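Heme oxygenase 1 (Synechocystis sp., PDB 1WE1) probably opens the heme ring oxidatively to biliverdin IXalpha, carbon monoxide and free iron, a key step toward the pigments of the photosynthetic antennae. Local coordinates at residues 78-81 against 82-85; 90-93 against 94-98. All coordinates share one frame; numbering follows the deposited sequence.

Contact 1 (78-81 against 82-85); sequences QSLE and QDLQ
Q78 and Q82 make the first of four successive i to i+4 hydrogen bonds that join 78-81 to 82-85 as one unbroken piece of alpha helix. Q82 N reaches Q78 O at 3.0 Å, and the next three, D83 N to S79 O, L84 N to L80 O and Q85 N to E81 O, are all 3.1 Å long. Their N-H...O angles stay between 143° and 157°, with each donor tilted somewhat from its carbonyl plane.

The side chains of the second turn lie back against the carbonyls of the first. L84 has CG anti to its own carbonyl carbon (chi1 -70°), which sets CG 3.4 Å from L80 O, with CD1 beside the same oxygen. Q82 rests its CB 3.2 Å from S79 O, then runs out extended along the exposed side. D83 turns its carboxylate alongside the carbonyl of S79, OD2 lying 3.6 Å from S79 O, but both carboxylate oxygens are taken by backbone N-H groups of a loop, A154 and F155. E81 OE1 bonds Y47 OH, and L80 and L84 pack on helix 36-59.

The main chain does the joining here, while the acidic side chains are committed to partners elsewhere in the fold: buried D83 accepts two amide hydrogens, which would tend to stabilise it as a carboxylate and fasten the 154-155 loop to this helix.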
ATOM      1  N   GLN A  78     -10.050   7.318  -3.178  1.00 47.08           N
ATOM      2  CA  GLN A  78     -10.250   8.676  -3.683  1.00 48.40           C
ATOM      3  C   GLN A  78      -8.955   9.489  -3.813  1.00 48.19           C
ATOM      4  O   GLN A  78      -8.719  10.126  -4.841  1.00 48.12           O
ATOM      5  CB  GLN A  78     -11.237   9.434  -2.788  1.00 50.08           C
ATOM      6  CG  GLN A  78     -12.650   8.848  -2.743  1.00 54.15           C
ATOM      7  CD  GLN A  78     -12.687   7.400  -2.247  1.00 57.80           C
ATOM      8  OE1 GLN A  78     -11.915   7.001  -1.359  1.00 56.61           O
ATOM      9  NE2 GLN A  78     -13.602   6.612  -2.810  1.00 57.57           N
ATOM     10  N   SER A  79      -8.122   9.476  -2.778  1.00 47.25           N
ATOM     11  CA  SER A  79      -6.872  10.226  -2.817  1.00 47.17           C
ATOM     12  C   SER A  79      -5.996   9.712  -3.950  1.00 47.41           C
ATOM     13  O   SER A  79      -5.278  10.480  -4.589  1.00 49.38           O
ATOM     14  CB  SER A  79      -6.122  10.109  -1.478  1.00 49.48           C
ATOM     15  OG  SER A  79      -5.459   8.858  -1.341  1.00 49.79           O
ATOM     16  N   LEU A  80      -6.072   8.408  -4.202  1.00 45.73           N
ATOM     17  CA  LEU A  80      -5.299   7.766  -5.254  1.00 44.30           C
ATOM     18  C   LEU A  80      -5.865   8.160  -6.627  1.00 46.10           C
ATOM     19  O   LEU A  80      -5.136   8.207  -7.631  1.00 46.28           O
ATOM     20  CB  LEU A  80      -5.343   6.251  -5.050  1.00 43.56           C
ATOM     21  CG  LEU A  80      -4.056   5.412  -5.042  1.00 43.72           C
ATOM     22  CD1 LEU A  80      -2.865   6.175  -4.505  1.00 40.22           C
ATOM     23  CD2 LEU A  80      -4.315   4.181  -4.199  1.00 41.97           C
ATOM     24  N   GLU A  81      -7.164   8.440  -6.681  1.00 44.62           N
ATOM     25  CA  GLU A  81      -7.762   8.863  -7.936  1.00 46.98           C
ATOM     26  C   GLU A  81      -7.243  10.266  -8.216  1.00 47.88           C
ATOM     27  O   GLU A  81      -7.016  10.648  -9.369  1.00 47.94           O
ATOM     28  CB  GLU A  81      -9.287   8.891  -7.844  1.00 47.45           C
ATOM     29  CG  GLU A  81      -9.925   7.520  -7.786  1.00 52.54           C
ATOM     30  CD  GLU A  81     -11.436   7.568  -7.897  1.00 54.79           C
ATOM     31  OE1 GLU A  81     -12.055   6.486  -8.019  1.00 56.25           O
ATOM     32  OE2 GLU A  81     -12.004   8.684  -7.858  1.00 56.96           O
ATOM     33  N   GLN A  82      -7.052  11.032  -7.149  1.00 47.96           N
ATOM     34  CA  GLN A  82      -6.544  12.384  -7.283  1.00 48.87           C
ATOM     35  C   GLN A  82      -5.136  12.343  -7.856  1.00 47.97           C
ATOM     36  O   GLN A  82      -4.772  13.166  -8.694  1.00 48.27           O
ATOM     37  CB  GLN A  82      -6.574  13.094  -5.926  1.00 50.37           C
ATOM     38  CG  GLN A  82      -7.947  13.705  -5.606  1.00 53.69           C
ATOM     39  CD  GLN A  82      -8.069  14.223  -4.173  1.00 56.65           C
ATOM     40  OE1 GLN A  82      -7.116  14.779  -3.612  1.00 57.61           O
ATOM     41  NE2 GLN A  82      -9.253  14.058  -3.581  1.00 55.21           N
ATOM     42  N   ASP A  83      -4.352  11.364  -7.428  1.00 46.92           N
ATOM     43  CA  ASP A  83      -2.997  11.233  -7.935  1.00 46.23           C
ATOM     44  C   ASP A  83      -2.958  10.799  -9.404  1.00 44.47           C
ATOM     45  O   ASP A  83      -2.099  11.242 -10.148  1.00 43.65           O
ATOM     46  CB  ASP A  83      -2.205  10.255  -7.061  1.00 48.36           C
ATOM     47  CG  ASP A  83      -1.806  10.861  -5.716  1.00 50.59           C
ATOM     48  OD1 ASP A  83      -1.179  10.148  -4.899  1.00 53.27           O
ATOM     49  OD2 ASP A  83      -2.111  12.051  -5.472  1.00 49.58           O
ATOM     50  N   LEU A  84      -3.880   9.935  -9.819  1.00 43.30           N
ATOM     51  CA  LEU A  84      -3.926   9.482 -11.207  1.00 44.37           C
ATOM     52  C   LEU A  84      -4.248  10.678 -12.106  1.00 44.63           C
ATOM     53  O   LEU A  84      -3.703  10.825 -13.208  1.00 41.21           O
ATOM     54  CB  LEU A  84      -4.992   8.381 -11.381  1.00 44.07           C
ATOM     55  CG  LEU A  84      -4.657   7.022 -10.731  1.00 46.57           C
ATOM     56  CD1 LEU A  84      -5.910   6.161 -10.530  1.00 42.47           C
ATOM     57  CD2 LEU A  84      -3.626   6.307 -11.596  1.00 44.40           C
ATOM     58  N   GLN A  85      -5.147  11.523 -11.619  1.00 45.91           N
ATOM     59  CA  GLN A  85      -5.547  12.722 -12.338  1.00 48.96           C
ATOM     60  C   GLN A  85      -4.300  13.562 -12.614  1.00 48.98           C
ATOM     61  O   GLN A  85      -4.105  14.062 -13.719  1.00 50.91           O
ATOM     62  CB  GLN A  85      -6.532  13.527 -11.486  1.00 51.16           C
ATOM     63  CG  GLN A  85      -6.849  14.912 -12.028  1.00 53.65           C
ATOM     64  CD  GLN A  85      -8.116  14.942 -12.845  1.00 55.22           C
ATOM     65  OE1 GLN A  85      -8.172  14.409 -13.950  1.00 57.23           O
ATOM     66  NE2 GLN A  85      -9.153  15.566 -12.299  1.00 58.53           N
TER

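Contact 2 (90-93 against 94-98)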
ATOM      1  N   SER A  90      -6.854  14.566 -17.065  1.00 46.69           N
ATOM      2  CA  SER A  90      -8.292  14.367 -17.171  1.00 46.41           C
ATOM      3  C   SER A  90      -8.785  13.066 -17.784  1.00 45.60           C
ATOM      4  O   SER A  90      -9.832  12.565 -17.384  1.00 46.42           O
ATOM      5  CB  SER A  90      -8.919  15.545 -17.915  1.00 47.31           C
ATOM      6  OG  SER A  90      -8.797  16.728 -17.147  1.00 50.45           O
ATOM      7  N   ASN A  91      -8.068  12.517 -18.758  1.00 42.65           N
ATOM      8  CA  ASN A  91      -8.530  11.274 -19.350  1.00 41.00           C
ATOM      9  C   ASN A  91      -7.969  10.053 -18.609  1.00 40.50           C
ATOM     10  O   ASN A  91      -7.903   8.961 -19.191  1.00 39.36           O
ATOM     11  CB  ASN A  91      -8.125  11.183 -20.833  1.00 43.46           C
ATOM     12  CG  ASN A  91      -8.630  12.350 -21.668  1.00 44.55           C
ATOM     13  OD1 ASN A  91      -9.722  12.874 -21.450  1.00 47.91           O
ATOM     14  ND2 ASN A  91      -7.837  12.748 -22.652  1.00 44.66           N
ATOM     15  N   TRP A  92      -7.586  10.213 -17.339  1.00 38.01           N
ATOM     16  CA  TRP A  92      -7.004   9.092 -16.596  1.00 39.49           C
ATOM     17  C   TRP A  92      -7.819   7.805 -16.541  1.00 39.15           C
ATOM     18  O   TRP A  92      -7.235   6.726 -16.550  1.00 38.86           O
ATOM     19  CB  TRP A  92      -6.596   9.490 -15.164  1.00 40.27           C
ATOM     20  CG  TRP A  92      -7.726   9.747 -14.188  1.00 41.35           C
ATOM     21  CD1 TRP A  92      -8.349  10.939 -13.951  1.00 41.59           C
ATOM     22  CD2 TRP A  92      -8.348   8.789 -13.317  1.00 42.64           C
ATOM     23  NE1 TRP A  92      -9.318  10.787 -12.985  1.00 44.39           N
ATOM     24  CE2 TRP A  92      -9.342   9.478 -12.579  1.00 43.99           C
ATOM     25  CE3 TRP A  92      -8.165   7.414 -13.090  1.00 42.57           C
ATOM     26  CZ2 TRP A  92     -10.156   8.841 -11.624  1.00 43.97           C
ATOM     27  CZ3 TRP A  92      -8.981   6.776 -12.135  1.00 45.39           C
ATOM     28  CH2 TRP A  92      -9.963   7.495 -11.418  1.00 43.68           C
ATOM     29  N   ARG A  93      -9.148   7.897 -16.488  1.00 40.91           N
ATOM     30  CA  ARG A  93      -9.971   6.684 -16.443  1.00 43.42           C
ATOM     31  C   ARG A  93      -9.623   5.819 -17.649  1.00 44.53           C
ATOM     32  O   ARG A  93      -9.674   4.590 -17.582  1.00 45.05           O
ATOM     33  CB  ARG A  93     -11.470   7.014 -16.512  1.00 44.49           C
ATOM     34  CG  ARG A  93     -12.249   7.112 -15.193  1.00 47.52           C
ATOM     35  CD  ARG A  93     -11.777   8.254 -14.315  1.00 50.52           C
ATOM     36  NE  ARG A  93     -12.797   8.796 -13.397  1.00 53.31           N
ATOM     37  CZ  ARG A  93     -13.440   8.108 -12.452  1.00 50.48           C
ATOM     38  NH1 ARG A  93     -13.208   6.819 -12.263  1.00 53.35           N
ATOM     39  NH2 ARG A  93     -14.292   8.725 -11.659  1.00 49.51           N
ATOM     40  N   GLN A  94      -9.250   6.472 -18.747  1.00 46.13           N
ATOM     41  CA  GLN A  94      -8.938   5.773 -19.989  1.00 46.92           C
ATOM     42  C   GLN A  94      -7.480   5.367 -20.162  1.00 46.94           C
ATOM     43  O   GLN A  94      -7.181   4.492 -20.965  1.00 47.35           O
ATOM     44  CB  GLN A  94      -9.359   6.628 -21.187  1.00 48.48           C
ATOM     45  CG  GLN A  94     -10.633   7.459 -20.989  1.00 50.16           C
ATOM     46  CD  GLN A  94     -11.020   8.259 -22.237  1.00 51.62           C
ATOM     47  OE1 GLN A  94     -11.761   9.241 -22.152  1.00 52.36           O
ATOM     48  NE2 GLN A  94     -10.527   7.831 -23.399  1.00 50.27           N
ATOM     49  N   GLU A  95      -6.572   5.991 -19.421  1.00 47.92           N
ATOM     50  CA  GLU A  95      -5.149   5.671 -19.543  1.00 49.03           C
ATOM     51  C   GLU A  95      -4.606   4.715 -18.481  1.00 48.55           C
ATOM     52  O   GLU A  95      -3.618   4.009 -18.715  1.00 46.45           O
ATOM     53  CB  GLU A  95      -4.314   6.953 -19.510  1.00 51.48           C
ATOM     54  CG  GLU A  95      -3.836   7.433 -20.869  1.00 57.79           C
ATOM     55  CD  GLU A  95      -4.976   7.833 -21.783  1.00 62.63           C
ATOM     56  OE1 GLU A  95      -5.723   8.774 -21.431  1.00 65.83           O
ATOM     57  OE2 GLU A  95      -5.129   7.208 -22.856  1.00 66.54           O
ATOM     58  N   VAL A  96      -5.241   4.706 -17.313  1.00 46.83           N
ATOM     59  CA  VAL A  96      -4.782   3.862 -16.225  1.00 47.57           C
ATOM     60  C   VAL A  96      -4.990   2.388 -16.525  1.00 46.84           C
ATOM     61  O   VAL A  96      -6.012   1.999 -17.087  1.00 48.10           O
ATOM     62  CB  VAL A  96      -5.488   4.225 -14.884  1.00 47.89           C
ATOM     63  CG1 VAL A  96      -6.935   3.724 -14.879  1.00 45.35           C
ATOM     64  CG2 VAL A  96      -4.693   3.650 -13.713  1.00 46.91           C
ATOM     65  N   LYS A  97      -4.005   1.574 -16.166  1.00 46.12           N
ATOM     66  CA  LYS A  97      -4.098   0.137 -16.387  1.00 48.14           C
ATOM     67  C   LYS A  97      -3.521  -0.625 -15.186  1.00 47.79           C
ATOM     68  O   LYS A  97      -2.825  -0.060 -14.333  1.00 48.99           O
ATOM     69  CB  LYS A  97      -3.357  -0.268 -17.667  1.00 48.53           C
ATOM     70  CG  LYS A  97      -1.867  -0.448 -17.482  1.00 54.56           C
ATOM     71  CD  LYS A  97      -1.172   0.872 -17.202  1.00 60.92           C
ATOM     72  CE  LYS A  97       0.155   0.671 -16.458  1.00 65.77           C
ATOM     73  NZ  LYS A  97       1.130  -0.208 -17.172  1.00 68.00           N
ATOM     74  N   ILE A  98      -3.813  -1.913 -15.122  1.00 46.13           N
ATOM     75  CA  ILE A  98      -3.328  -2.732 -14.028  1.00 45.06           C
ATOM     76  C   ILE A  98      -2.365  -3.773 -14.589  1.00 43.91           C
ATOM     77  O   ILE A  98      -2.613  -4.329 -15.651  1.00 45.54           O
ATOM     78  CB  ILE A  98      -4.538  -3.409 -13.295  1.00 45.03           C
ATOM     79  CG1 ILE A  98      -4.066  -4.133 -12.036  1.00 41.72           C
ATOM     80  CG2 ILE A  98      -5.261  -4.374 -14.240  1.00 42.42           C
ATOM     81  CD1 ILE A  98      -5.220  -4.721 -11.243  1.00 42.96           C
TER
HETATM   82  O   HOH W   1      -8.176   2.356 -18.680  1.00 33.00           O
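V96 CG1 sits at the edge of the W92 indole, near the ring plane and 4.3 Å from W92 CE3. The same methyl lies 3.4 Å from W92 O, because CG1 falls between the backbone N and the carbonyl carbon (chi1 74°). That carbonyl accepts V96 N at 2.9 Å, a fairly straight bond (162°) in the carbonyl plane, and a weak bond from E95 N as well.

N91 O receives Q94 N at 2.9 Å from well above its carbonyl plane, and E95 N only weakly. E95 folds back at chi2 (64°) and brings OE1 to 3.1 Å from N91 O, two acceptors facing one another without a bond. Over one indole face lies R93, its CD 3.1 Å above the ring plane toward the rim, and the guanidinium in turn has W92 CZ2 against one face, toward its rim.

Farther out, a water donates to both R93 O and V96 O, tying the two carbonyls together. E81, L84 and Q85 of helix 77-88 touch W92, while F48 of helix 36-59 meets V96.

In this short, weakly bonded turn at the surface, the carbonyls of N91 and W92 receive the amides of Q94, E95 and V96, a water bridges R93 O and V96 O, and W92 anchors the turn against the neighbouring helix.

Contacts 1 and 2 follow in series along the chain, their centres 11 Å apart, and the second folds back onto L84 and Q85 of the first. L84 CD1 meets W92 CZ3 at 3.5 Å and L84 CD2 meets V96 CG2 at 3.6 Å, so one leucine touches W92 of the short helix and V96 in the loop after it. Q85 adds a polar end to this junction, its OE1 lying 3.5 Å from W92 CD1. Helix 36-59 serves as common backing, receiving L80 and L84 from contact 1 and V96 from contact 2. Neither lies at an annotated heme-binding residue; the side chain of L80 is about 13 Å from the bound heme.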